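Local coordinates for SusD/RagB family nutrient-binding outer membrane lipoprotein (Bacteroides vulgatus, PDB 4F7A) that probably binds mucin O-glycans at the outer membrane, as a SusD-like lipoprotein of a glycan-uptake system, at residues Lys20-Phe25 with Val182-Met187; Thr27-Ile32 with Ile241-Lys246; Ala344-Ile349 with Glu417-Lys422; Gln358-Gly363 with Pro408-Ala413. One frame throughout, in Å; residues are numbered along the deposited sequence.

Interaction 1 of 4, residues Lys20-Phe25 with Val182-Met187; sequences KYTTNF and VKSINM
Thr22 OG1 and Ser184 OG share a water, which lies 3.0 Å from Thr22 OG1 and, in a weaker bond, 3.2 Å from Ser184 OG. The bridge joins helix 15-30, the first helix of the modelled chain in this SusD-like fold, to the short 3-10 turn 183-185 in the loop between helices 151-174 and 193-210. It belongs to one of the two deposited conformers of Thr22 and is to that extent doubtful; in this conformer CG2 lies anti to the backbone N, and Thr22 CG2 comes 3.5 Å from the carbonyl Ser184 O. Thr22 OG1 and Ser184 OG themselves stay 3.7 Å apart, so any polar link between them would run through the water.

One helical turn on, the contact becomes apolar. Ile185 lays both its branches over one face of the Phe25 ring. Its CG1 stands between the backbone N and the carbonyl carbon (chi1 60°), which brings CD1 toward the far rim of the ring near CE1 and CZ, while CG2 takes the side of CG and CD2. The CG2 methyl makes a CH-pi contact, 3.9 Å from the centroid of the Phe25 ring and 29° off its normal.

Phe113 of helix 111-132 meets the Phe25 ring edge-to-face, and Ala116 touches Ile185, so that helix covers the buried contact. Gln29 binds Phe25 O and Ile185 O through NE2 and Met187 N through OE1, tying the two backbones together one turn beyond Phe25. The closest carbon pair is Phe25 CD2 and Ile185 CG2, 3.5 Å apart.

Interaction 2 of 4, residues Thr27-Ile32 with Ile241-Lys246; sequences TIQKGI and IQISGK
Lys30 and Lys246 meet through one short hydrogen bond: Lys30 NZ donates to the carbonyl Lys246 O at 2.7 Å. The C=O...N angle is 151°, and the ammonium is tilted 28° from the carbonyl plane. Lys30 reaches that far because its chain is extended from CG to NZ, although its first bond leads off the other way. The same NZ forms a salt bridge with Glu26 OE2, one turn earlier in the helix, so a backbone carbonyl and a carboxylate hold the ammonium together and its charge is probably well compensated. The carbonyl of Lys246 is presented to Lys30 just after Gly245, which has a positive phi of 108°. An acetate ion, probably from the crystallisation liquor, sits beside Gly245.

The van der Waals contacts fall into two groups. Ile243 sets its aliphatic branches against the backbone of Gln29: Ile243 CG2 lies 3.5 Å from the carbonyl Gln29 O, and Ile243 CG1 and Ile243 CD1 are each 3.8 Å from Gln29 O. Ile243 CD1 also comes within 4.2 Å of Gln29 CB. Toward the more exposed end of the contact, Lys30 CE lies 4.2 Å from Lys246 CB.

Around these contacts, the C-terminal end of helix 15-30 rests on helices 84-104 and 111-132, with Ile28 on Val96 and Leu120. Strand 241-243 pairs antiparallel with strand 329-332, whose Leu331 touches both Ile32 and Ile243, so the short sheet lies against the end of the helix.

Interaction 3 of 4, residues Ala344-Ile349 with Glu417-Lys422; sequences ASLRGI and EEQLEK
Leu346, in the last turn of helix 334-346, turns both methyls against helix 416-431. Its CG is anti to the backbone N (chi1 -163°), which carries the isobutyl group toward that helix. There the branches divide: Leu346 CD2 lies 3.5 Å from Leu420 N and 3.7 Å from Leu420 CB, while Leu346 CD1 meets the amide oxygen Gln419 OE1 at 3.2 Å. Gln416 and Ile423 touch the same leucine, an arrangement consistent with a knob in a hole of residues i, i+3, i+4 and i+7.

Gln419 leaves its helix with CG beside the backbone N and then runs extended, crossing Leu346 obliquely. Arg347 is likewise extended from CG to NE and brings NH2 4.0 Å from Leu420 CD2. Its charge is directed elsewhere, with NE in a salt bridge with Glu343 and NH2 bonded to Asn213. Just after Arg347, a Schellman motif ends the helix at Gly348, with Ile349 N bonded to Ala344 O at 2.8 Å.

Attraction across the two segments is therefore mainly dispersive, carried by the Leu346 methyls against the Leu420 CB and backbone and the Gln419 side chain, while the arginine's polar bonds hold its guanidinium beside Leu420 CD2.

Interaction 4 of 4, residues Gln358-Gly363 with Pro408-Ala413; sequences QCYEAG and PNFDDA
A type I beta turn, Asn409 to Asp412, shapes the loop 408-413, and its Phe410, with the preceding Pro408, receives Tyr360 from helix 356-371. Asp412 N closes the turn on Asn409 O. In one of the two deposited conformers of Asn409, OD1 also accepts from Asp411 N at 3.1 Å, an Asx turn that is less certain for resting on that copy.

The helix meets this turn with Tyr360, whose CG is anti to the backbone N (chi1 173°), so that the ring extends toward the loop. At its far end Tyr360 OH donates to Pro408 O over a short 2.6 Å; the acceptor lies at the ring edge, in the ring plane. Seen from the proline, the C=O...O angle is 121° and the phenol oxygen stands above the carbonyl plane. Nearer the helix, Phe410 lies over one face of the tyrosine, with Phe410 CD1 3.6 Å from Tyr360 CG. The ring centroids of Tyr360 and Phe410 are 4.8 Å apart and their planes make 34°, an oblique pairing.

A water adds a second polar link: it donates to Glu361 OE2 at 2.7 Å and accepts from Phe410 N at 2.9 Å. Glu361 OE2 also pairs with Lys357, and Lys422 of helix 416-431 binds Asn409 O.

Thus a backbone carbonyl satisfies a buried phenol, and that bond together with Phe410 over one face holds the phenol's position.

In the fold
The four contacts form two pairs at separate parts of a largely helical chain. Interactions 1 and 2 share helix 15-30, their centres about 10 Å apart, and touch through Gln29 NE2 to Ile185 O and through Ser244 N to Met187 O; along the chain their segments alternate. Interaction 3 joins helices 334-346 and 416-431, and interaction 4, its centre also about 10 Å away, joins helix 356-371 to the loop before 416-431, its segments falling between those of interaction 3. The centres of interactions 2 and 3 are about 32 Å apart, on opposite sides of the chain's centre. Together the pairs tie sequence-distant parts, early and late, into one TPR-like, SusD-type helical fold.

Interaction 1 of 4, residues Lys20-Phe25 with Val182-Met187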
loop_
_atom_site.group_PDB
_atom_site.type_symbol
_atom_site.label_atom_id
_atom_site.label_comp_id
_atom_site.label_asym_id
_atom_site.label_seq_id
_atom_site.Cartn_x
_atom_site.Cartn_y
_atom_site.Cartn_z
ATOM N N LYS A 20 19.415 13.719 19.734
ATOM C CA LYS A 20 18.897 12.568 20.470
ATOM C C LYS A 20 17.651 12.022 19.776
ATOM O O LYS A 20 17.610 10.841 19.474
ATOM C CB LYS A 20 18.601 12.918 21.944
ATOM C CG LYS A 20 18.350 11.692 22.852
ATOM C CD LYS A 20 18.195 12.090 24.330
ATOM C CE LYS A 20 17.437 11.051 25.161
ATOM N NZ LYS A 20 18.216 9.809 25.387
ATOM N N TYR A 21 16.671 12.879 19.487
ATOM C CA TYR A 21 15.339 12.416 19.012
ATOM C C TYR A 21 14.999 12.623 17.559
ATOM O O TYR A 21 14.396 11.749 16.927
ATOM C CB TYR A 21 14.232 13.112 19.788
ATOM C CG TYR A 21 14.317 12.909 21.263
ATOM C CD1 TYR A 21 13.971 11.686 21.836
ATOM C CD2 TYR A 21 14.745 13.925 22.095
ATOM C CE1 TYR A 21 14.061 11.486 23.180
ATOM C CE2 TYR A 21 14.848 13.736 23.449
ATOM C CZ TYR A 21 14.493 12.521 23.987
ATOM O OH TYR A 21 14.590 12.344 25.329
ATOM N N THR A 22 15.354 13.782 17.008
ATOM C CA THR A 22 14.782 14.185 15.727
ATOM C C THR A 22 15.339 13.386 14.548
ATOM O O THR A 22 14.593 13.046 13.624
ATOM C CB THR A 22 14.907 15.728 15.519
ATOM O OG1 THR A 22 14.096 16.399 16.494
ATOM C CG2 THR A 22 14.448 16.127 14.148
ATOM N N THR A 23 16.631 13.071 14.576
ATOM C CA THR A 23 17.264 12.318 13.488
ATOM C C THR A 23 16.621 10.946 13.268
ATOM O O THR A 23 16.463 10.502 12.122
ATOM C CB THR A 23 18.788 12.117 13.727
ATOM O OG1 THR A 23 19.447 13.396 13.743
ATOM C CG2 THR A 23 19.394 11.231 12.631
ATOM N N ASN A 24 16.249 10.268 14.356
ATOM C CA ASN A 24 15.561 8.982 14.233
ATOM C C ASN A 24 14.273 9.109 13.409
ATOM O O ASN A 24 13.964 8.252 12.588
ATOM C CB ASN A 24 15.199 8.378 15.620
ATOM C CG ASN A 24 16.420 7.941 16.425
ATOM O OD1 ASN A 24 17.455 7.580 15.872
ATOM N ND2 ASN A 24 16.298 7.984 17.743
ATOM N N PHE A 25 13.529 10.178 13.637
ATOM C CA PHE A 25 12.296 10.417 12.918
ATOM C C PHE A 25 12.514 10.615 11.427
ATOM O O PHE A 25 11.672 10.225 10.628
ATOM C CB PHE A 25 11.556 11.607 13.502
ATOM C CG PHE A 25 10.825 11.269 14.767
ATOM C CD1 PHE A 25 9.584 10.656 14.709
ATOM C CD2 PHE A 25 11.397 11.508 15.985
ATOM C CE1 PHE A 25 8.914 10.309 15.880
ATOM C CE2 PHE A 25 10.756 11.154 17.157
ATOM C CZ PHE A 25 9.493 10.570 17.094
ATOM N N VAL A 182 5.098 18.870 17.787
ATOM C CA VAL A 182 5.552 17.890 16.780
ATOM C C VAL A 182 6.152 18.501 15.503
ATOM O O VAL A 182 6.531 17.775 14.571
ATOM C CB VAL A 182 4.408 16.930 16.375
ATOM C CG1 VAL A 182 3.936 16.110 17.594
ATOM C CG2 VAL A 182 3.229 17.681 15.728
ATOM N N LYS A 183 6.254 19.828 15.469
ATOM C CA LYS A 183 6.739 20.555 14.297
ATOM C C LYS A 183 8.069 20.006 13.787
ATOM O O LYS A 183 8.214 19.795 12.587
ATOM C CB LYS A 183 6.849 22.059 14.620
ATOM C CG LYS A 183 7.093 22.961 13.438
ATOM C CD LYS A 183 7.171 24.422 13.897
ATOM C CE LYS A 183 5.799 25.043 13.999
ATOM N NZ LYS A 183 5.876 26.450 14.503
ATOM N N SER A 184 9.026 19.753 14.687
ATOM C CA SER A 184 10.381 19.351 14.287
ATOM C C SER A 184 10.489 17.961 13.651
ATOM O O SER A 184 11.507 17.640 13.037
ATOM C CB SER A 184 11.347 19.425 15.473
ATOM O OG SER A 184 11.030 18.498 16.509
ATOM N N ILE A 185 9.450 17.144 13.812
ATOM C CA ILE A 185 9.454 15.773 13.299
ATOM C C ILE A 185 8.442 15.563 12.181
ATOM O O ILE A 185 8.282 14.439 11.698
ATOM C CB ILE A 185 9.199 14.717 14.434
ATOM C CG1 ILE A 185 7.847 14.931 15.104
ATOM C CG2 ILE A 185 10.281 14.789 15.466
ATOM C CD1 ILE A 185 7.419 13.758 16.045
ATOM N N ASN A 186 7.797 16.630 11.722
ATOM C CA ASN A 186 6.771 16.487 10.691
ATOM C C ASN A 186 7.353 16.290 9.285
ATOM O O ASN A 186 7.621 17.255 8.580
ATOM C CB ASN A 186 5.857 17.709 10.671
ATOM C CG ASN A 186 4.689 17.540 9.710
ATOM O OD1 ASN A 186 4.433 16.424 9.240
ATOM N ND2 ASN A 186 3.983 18.635 9.416
HETATM N N MSE A 187 7.526 15.047 8.870
HETATM C CA MSE A 187 7.731 14.749 7.447
HETATM C C MSE A 187 6.580 13.971 6.831
HETATM O O MSE A 187 6.744 13.448 5.741
HETATM C CB MSE A 187 9.013 13.924 7.243
HETATM C CG MSE A 187 10.264 14.686 7.503
HETATM SE SE MSE A 187 11.784 13.494 7.244
HETATM C CE MSE A 187 11.444 12.800 5.467
HETATM O O HOH W 1 13.912 19.093 17.831
#

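Interaction 2 of 4, residues Thr27-Ile32 with Ile241-Lys246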
loop_
_atom_site.group_PDB
_atom_site.type_symbol
_atom_site.label_atom_id
_atom_site.label_comp_id
_atom_site.label_asym_id
_atom_site.label_seq_id
_atom_site.Cartn_x
_atom_site.Cartn_y
_atom_site.Cartn_z
ATOM N N THR A 27 15.048 9.232 9.593
ATOM C CA THR A 27 15.324 7.912 9.022
ATOM C C THR A 27 14.048 7.065 8.874
ATOM O O THR A 27 13.824 6.419 7.844
ATOM C CB THR A 27 16.350 7.182 9.870
ATOM O OG1 THR A 27 17.552 7.944 9.868
ATOM C CG2 THR A 27 16.633 5.752 9.352
ATOM N N ILE A 28 13.205 7.078 9.902
ATOM C CA ILE A 28 11.982 6.270 9.865
ATOM C C ILE A 28 11.060 6.746 8.738
ATOM O O ILE A 28 10.563 5.938 7.960
ATOM C CB ILE A 28 11.216 6.314 11.207
ATOM C CG1 ILE A 28 12.046 5.667 12.324
ATOM C CG2 ILE A 28 9.862 5.569 11.082
ATOM C CD1 ILE A 28 11.615 6.088 13.756
ATOM N N GLN A 29 10.812 8.055 8.678
ATOM C CA GLN A 29 9.901 8.595 7.671
ATOM C C GLN A 29 10.426 8.423 6.225
ATOM O O GLN A 29 9.655 8.166 5.294
ATOM C CB GLN A 29 9.526 10.039 8.008
ATOM C CG GLN A 29 8.484 10.050 9.140
ATOM C CD GLN A 29 8.247 11.404 9.738
ATOM O OE1 GLN A 29 7.202 12.044 9.488
ATOM N NE2 GLN A 29 9.227 11.887 10.509
ATOM N N LYS A 30 11.738 8.497 6.045
ATOM C CA LYS A 30 12.338 8.225 4.733
ATOM C C LYS A 30 12.315 6.745 4.375
ATOM O O LYS A 30 12.492 6.388 3.219
ATOM C CB LYS A 30 13.784 8.709 4.692
ATOM C CG LYS A 30 13.893 10.220 4.741
ATOM C CD LYS A 30 15.343 10.675 4.565
ATOM C CE LYS A 30 15.428 12.200 4.474
ATOM N NZ LYS A 30 16.821 12.734 4.470
ATOM N N GLY A 31 12.101 5.896 5.368
ATOM C CA GLY A 31 12.264 4.460 5.208
ATOM C C GLY A 31 10.971 3.679 5.011
ATOM O O GLY A 31 11.018 2.466 4.860
ATOM N N ILE A 32 9.826 4.352 5.021
ATOM C CA ILE A 32 8.521 3.668 4.811
ATOM C C ILE A 32 8.314 3.362 3.302
ATOM O O ILE A 32 8.337 2.201 2.912
ATOM C CB ILE A 32 7.348 4.483 5.398
ATOM C CG1 ILE A 32 7.515 4.647 6.916
ATOM C CG2 ILE A 32 5.976 3.820 5.033
ATOM C CD1 ILE A 32 6.645 5.792 7.531
ATOM N N ILE A 241 -1.729 11.684 4.520
ATOM C CA ILE A 241 -0.411 11.311 5.027
ATOM C C ILE A 241 0.464 11.046 3.807
ATOM O O ILE A 241 0.152 10.188 2.976
ATOM C CB ILE A 241 -0.460 10.060 5.921
ATOM C CG1 ILE A 241 -1.510 10.238 7.049
ATOM C CG2 ILE A 241 0.944 9.730 6.482
ATOM C CD1 ILE A 241 -1.388 11.532 7.920
ATOM N N GLN A 242 1.562 11.789 3.722
ATOM C CA GLN A 242 2.461 11.725 2.583
ATOM C C GLN A 242 3.822 12.235 3.019
ATOM O O GLN A 242 3.916 13.165 3.807
ATOM C CB GLN A 242 1.938 12.566 1.426
ATOM C CG GLN A 242 1.580 13.994 1.758
ATOM C CD GLN A 242 0.875 14.676 0.602
ATOM O OE1 GLN A 242 0.295 14.023 -0.243
ATOM N NE2 GLN A 242 0.924 15.991 0.568
ATOM N N ILE A 243 4.858 11.595 2.516
ATOM C CA ILE A 243 6.226 11.847 2.971
ATOM C C ILE A 243 6.940 12.906 2.149
ATOM O O ILE A 243 6.983 12.821 0.912
ATOM C CB ILE A 243 7.075 10.582 2.936
ATOM C CG1 ILE A 243 6.442 9.477 3.796
ATOM C CG2 ILE A 243 8.546 10.909 3.405
ATOM C CD1 ILE A 243 6.261 9.796 5.307
ATOM N N SER A 244 7.523 13.872 2.841
ATOM C CA SER A 244 8.347 14.902 2.204
ATOM C C SER A 244 9.185 15.647 3.212
ATOM O O SER A 244 8.868 15.693 4.408
ATOM C CB SER A 244 7.492 15.903 1.407
ATOM O OG SER A 244 6.659 16.689 2.263
ATOM N N GLY A 245 10.248 16.254 2.699
ATOM C CA GLY A 245 11.095 17.155 3.475
ATOM C C GLY A 245 12.439 16.518 3.790
ATOM O O GLY A 245 12.673 15.330 3.498
ATOM N N LYS A 246 13.316 17.322 4.376
ATOM C CA LYS A 246 14.672 16.910 4.768
ATOM C C LYS A 246 15.480 16.256 3.640
ATOM O O LYS A 246 16.277 15.352 3.883
ATOM C CB LYS A 246 14.625 16.024 6.025
ATOM C CG LYS A 246 14.097 16.764 7.275
ATOM C CD LYS A 246 14.409 15.995 8.562
ATOM C CE LYS A 246 13.989 16.740 9.810
ATOM N NZ LYS A 246 15.066 17.661 10.276
#

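Interaction 3 of 4, residues Ala344-Ile349 with Glu417-Lys422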
loop_
_atom_site.group_PDB
_atom_site.type_symbol
_atom_site.label_atom_id
_atom_site.label_comp_id
_atom_site.label_asym_id
_atom_site.label_seq_id
_atom_site.Cartn_x
_atom_site.Cartn_y
_atom_site.Cartn_z
ATOM N N ALA A 344 -17.070 -0.387 6.008
ATOM C CA ALA A 344 -17.523 -0.604 7.386
ATOM C C ALA A 344 -19.048 -0.533 7.432
ATOM O O ALA A 344 -19.695 -1.362 8.076
ATOM C CB ALA A 344 -16.878 0.396 8.366
ATOM N N SER A 345 -19.625 0.432 6.724
ATOM C CA SER A 345 -21.092 0.559 6.658
ATOM C C SER A 345 -21.713 -0.633 5.960
ATOM O O SER A 345 -22.703 -1.186 6.431
ATOM C CB SER A 345 -21.489 1.863 5.975
ATOM O OG SER A 345 -21.176 2.952 6.825
ATOM N N LEU A 346 -21.108 -1.051 4.850
ATOM C CA LEU A 346 -21.593 -2.226 4.128
ATOM C C LEU A 346 -21.611 -3.480 5.000
ATOM O O LEU A 346 -22.513 -4.334 4.876
ATOM C CB LEU A 346 -20.744 -2.464 2.874
ATOM C CG LEU A 346 -21.328 -3.381 1.824
ATOM C CD1 LEU A 346 -22.626 -2.800 1.340
ATOM C CD2 LEU A 346 -20.316 -3.579 0.672
ATOM N N ARG A 347 -20.610 -3.605 5.868
ATOM C CA ARG A 347 -20.502 -4.753 6.794
ATOM C C ARG A 347 -21.296 -4.585 8.090
ATOM O O ARG A 347 -21.324 -5.501 8.932
ATOM C CB ARG A 347 -19.019 -4.985 7.137
ATOM C CG ARG A 347 -18.212 -5.516 5.984
ATOM C CD ARG A 347 -16.744 -5.632 6.333
ATOM N NE ARG A 347 -15.990 -6.132 5.196
ATOM C CZ ARG A 347 -15.802 -7.426 4.908
ATOM N NH1 ARG A 347 -16.269 -8.391 5.695
ATOM N NH2 ARG A 347 -15.127 -7.763 3.836
ATOM N N GLY A 348 -21.950 -3.437 8.266
ATOM C CA GLY A 348 -22.727 -3.162 9.480
ATOM C C GLY A 348 -21.884 -2.880 10.716
ATOM O O GLY A 348 -22.336 -3.082 11.849
ATOM N N ILE A 349 -20.641 -2.436 10.525
ATOM C CA ILE A 349 -19.747 -2.230 11.643
ATOM C C ILE A 349 -19.193 -0.809 11.681
ATOM O O ILE A 349 -18.147 -0.559 12.280
ATOM C CB ILE A 349 -18.623 -3.320 11.685
ATOM C CG1 ILE A 349 -17.735 -3.285 10.436
ATOM C CG2 ILE A 349 -19.251 -4.712 11.852
ATOM C CD1 ILE A 349 -16.666 -4.429 10.402
ATOM N N GLU A 417 -21.966 -7.916 -2.545
ATOM C CA GLU A 417 -20.650 -8.250 -3.034
ATOM C C GLU A 417 -20.204 -7.293 -4.189
ATOM O O GLU A 417 -19.054 -6.875 -4.233
ATOM C CB GLU A 417 -20.658 -9.711 -3.453
ATOM C CG GLU A 417 -19.369 -10.315 -3.782
ATOM C CD GLU A 417 -18.413 -10.451 -2.607
ATOM O OE1 GLU A 417 -18.758 -11.019 -1.565
ATOM O OE2 GLU A 417 -17.278 -10.030 -2.766
ATOM N N GLU A 418 -21.105 -6.969 -5.105
ATOM C CA GLU A 418 -20.775 -6.013 -6.185
ATOM C C GLU A 418 -20.574 -4.620 -5.586
ATOM O O GLU A 418 -19.737 -3.865 -6.042
ATOM C CB GLU A 418 -21.852 -5.944 -7.269
ATOM C CG GLU A 418 -21.342 -5.150 -8.452
ATOM C CD GLU A 418 -22.254 -5.083 -9.639
ATOM O OE1 GLU A 418 -23.309 -5.757 -9.688
ATOM O OE2 GLU A 418 -21.876 -4.338 -10.572
ATOM N N GLN A 419 -21.332 -4.283 -4.549
ATOM C CA GLN A 419 -21.101 -3.005 -3.879
ATOM C C GLN A 419 -19.708 -2.944 -3.278
ATOM O O GLN A 419 -19.016 -1.924 -3.395
ATOM C CB GLN A 419 -22.130 -2.743 -2.783
ATOM C CG GLN A 419 -23.547 -2.554 -3.251
ATOM C CD GLN A 419 -24.465 -2.474 -2.033
ATOM O OE1 GLN A 419 -24.494 -3.372 -1.194
ATOM N NE2 GLN A 419 -25.128 -1.402 -1.901
ATOM N N LEU A 420 -19.291 -4.017 -2.620
ATOM C CA LEU A 420 -17.945 -4.081 -2.099
ATOM C C LEU A 420 -16.932 -3.962 -3.253
ATOM O O LEU A 420 -15.953 -3.256 -3.142
ATOM C CB LEU A 420 -17.698 -5.358 -1.318
ATOM C CG LEU A 420 -16.311 -5.517 -0.714
ATOM C CD1 LEU A 420 -15.967 -4.368 0.243
ATOM C CD2 LEU A 420 -16.184 -6.916 0.024
ATOM N N GLU A 421 -17.193 -4.638 -4.359
ATOM C CA GLU A 421 -16.309 -4.547 -5.516
ATOM C C GLU A 421 -16.131 -3.111 -5.988
ATOM O O GLU A 421 -15.009 -2.694 -6.261
ATOM C CB GLU A 421 -16.800 -5.425 -6.658
ATOM C CG GLU A 421 -15.887 -5.373 -7.874
ATOM C CD GLU A 421 -16.359 -6.281 -9.041
ATOM O OE1 GLU A 421 -17.464 -6.894 -8.950
ATOM O OE2 GLU A 421 -15.623 -6.341 -10.057
ATOM N N LYS A 422 -17.222 -2.352 -6.053
ATOM C CA LYS A 422 -17.151 -0.929 -6.443
ATOM C C LYS A 422 -16.293 -0.147 -5.454
ATOM O O LYS A 422 -15.414 0.615 -5.841
ATOM C CB LYS A 422 -18.554 -0.317 -6.549
ATOM C CG LYS A 422 -19.415 -0.908 -7.699
ATOM C CD LYS A 422 -20.809 -0.317 -7.665
ATOM C CE LYS A 422 -21.713 -0.893 -8.720
ATOM N NZ LYS A 422 -21.447 -0.388 -10.108
#

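Interaction 4 of 4, residues Gln358-Gly363 with Pro408-Ala413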
loop_
_atom_site.group_PDB
_atom_site.type_symbol
_atom_site.label_atom_id
_atom_site.label_comp_id
_atom_site.label_asym_id
_atom_site.label_seq_id
_atom_site.Cartn_x
_atom_site.Cartn_y
_atom_site.Cartn_z
ATOM N N GLN A 358 -23.127 6.925 0.674
ATOM C CA GLN A 358 -22.665 8.244 1.036
ATOM C C GLN A 358 -21.155 8.257 1.152
ATOM O O GLN A 358 -20.524 9.188 0.690
ATOM C CB GLN A 358 -23.239 8.696 2.393
ATOM C CG GLN A 358 -24.705 9.082 2.356
ATOM C CD GLN A 358 -25.308 9.332 3.762
ATOM O OE1 GLN A 358 -25.018 8.624 4.735
ATOM N NE2 GLN A 358 -26.177 10.333 3.845
ATOM N N CYS A 359 -20.601 7.252 1.824
ATOM C CA CYS A 359 -19.150 7.163 1.994
ATOM C C CYS A 359 -18.415 6.887 0.668
ATOM O O CYS A 359 -17.363 7.465 0.405
ATOM C CB CYS A 359 -18.797 6.118 3.022
ATOM S SG CYS A 359 -19.374 6.564 4.718
ATOM N N TYR A 360 -18.975 5.992 -0.144
ATOM C CA TYR A 360 -18.433 5.686 -1.464
ATOM C C TYR A 360 -18.359 6.929 -2.310
ATOM O O TYR A 360 -17.329 7.209 -2.900
ATOM C CB TYR A 360 -19.311 4.662 -2.173
ATOM C CG TYR A 360 -18.973 4.369 -3.606
ATOM C CD1 TYR A 360 -17.950 3.494 -3.940
ATOM C CD2 TYR A 360 -19.682 4.969 -4.642
ATOM C CE1 TYR A 360 -17.644 3.226 -5.283
ATOM C CE2 TYR A 360 -19.379 4.719 -5.976
ATOM C CZ TYR A 360 -18.372 3.839 -6.294
ATOM O OH TYR A 360 -18.127 3.555 -7.615
ATOM N N GLU A 361 -19.463 7.656 -2.397
ATOM C CA GLU A 361 -19.476 8.875 -3.218
ATOM C C GLU A 361 -18.524 9.957 -2.660
ATOM O O GLU A 361 -17.857 10.654 -3.426
ATOM C CB GLU A 361 -20.896 9.376 -3.395
ATOM C CG GLU A 361 -21.718 8.347 -4.151
ATOM C CD GLU A 361 -22.985 8.889 -4.752
ATOM O OE1 GLU A 361 -23.519 9.871 -4.227
ATOM O OE2 GLU A 361 -23.448 8.310 -5.754
ATOM N N ALA A 362 -18.415 10.051 -1.335
ATOM C CA ALA A 362 -17.461 10.981 -0.729
ATOM C C ALA A 362 -16.033 10.578 -1.067
ATOM O O ALA A 362 -15.187 11.438 -1.319
ATOM C CB ALA A 362 -17.658 11.078 0.775
ATOM N N GLY A 363 -15.757 9.280 -1.096
ATOM C CA GLY A 363 -14.422 8.810 -1.450
ATOM C C GLY A 363 -14.007 9.177 -2.870
ATOM O O GLY A 363 -12.883 9.600 -3.106
ATOM N N PRO A 408 -19.016 2.729 -12.390
ATOM C CA PRO A 408 -18.796 3.571 -11.219
ATOM C C PRO A 408 -20.049 3.911 -10.426
ATOM O O PRO A 408 -19.942 4.421 -9.327
ATOM C CB PRO A 408 -18.210 4.843 -11.833
ATOM C CG PRO A 408 -17.627 4.376 -13.178
ATOM C CD PRO A 408 -18.721 3.478 -13.629
ATOM N N ASN A 409 -21.220 3.661 -10.995
ATOM C CA ASN A 409 -22.473 4.031 -10.333
ATOM C C ASN A 409 -22.840 3.032 -9.226
ATOM O O ASN A 409 -23.067 1.830 -9.465
ATOM C CB ASN A 409 -23.575 4.139 -11.362
ATOM C CG ASN A 409 -24.835 4.740 -10.803
ATOM O OD1 ASN A 409 -24.998 4.865 -9.580
ATOM N ND2 ASN A 409 -25.741 5.130 -11.696
ATOM N N PHE A 410 -22.863 3.522 -8.006
ATOM C CA PHE A 410 -23.055 2.641 -6.841
ATOM C C PHE A 410 -24.411 1.939 -6.887
ATOM O O PHE A 410 -24.532 0.776 -6.443
ATOM C CB PHE A 410 -22.891 3.433 -5.539
ATOM C CG PHE A 410 -22.675 2.558 -4.315
ATOM C CD1 PHE A 410 -21.470 1.893 -4.135
ATOM C CD2 PHE A 410 -23.670 2.385 -3.368
ATOM C CE1 PHE A 410 -21.256 1.075 -3.016
ATOM C CE2 PHE A 410 -23.444 1.587 -2.231
ATOM C CZ PHE A 410 -22.223 0.940 -2.076
ATOM N N ASP A 411 -25.419 2.642 -7.416
ATOM C CA ASP A 411 -26.778 2.104 -7.528
ATOM C C ASP A 411 -26.913 0.937 -8.510
ATOM O O ASP A 411 -27.884 0.205 -8.432
ATOM C CB ASP A 411 -27.798 3.187 -7.940
ATOM C CG ASP A 411 -27.988 4.260 -6.893
ATOM O OD1 ASP A 411 -27.514 4.115 -5.744
ATOM O OD2 ASP A 411 -28.623 5.271 -7.243
ATOM N N ASP A 412 -25.964 0.813 -9.445
ATOM C CA ASP A 412 -25.917 -0.289 -10.390
ATOM C C ASP A 412 -25.233 -1.502 -9.796
ATOM O O ASP A 412 -24.402 -2.103 -10.496
ATOM C CB ASP A 412 -25.009 0.031 -11.574
ATOM C CG ASP A 412 -25.475 1.160 -12.410
ATOM O OD1 ASP A 412 -26.596 1.656 -12.220
ATOM O OD2 ASP A 412 -24.673 1.540 -13.289
ATOM N N ALA A 413 -25.407 -1.764 -8.502
ATOM C CA ALA A 413 -24.949 -3.049 -7.923
ATOM C C ALA A 413 -26.137 -3.995 -7.805
ATOM O O ALA A 413 -27.200 -3.567 -7.336
ATOM C CB ALA A 413 -24.342 -2.811 -6.591
HETATM O O HOH W 2 -22.632 6.412 -7.461
#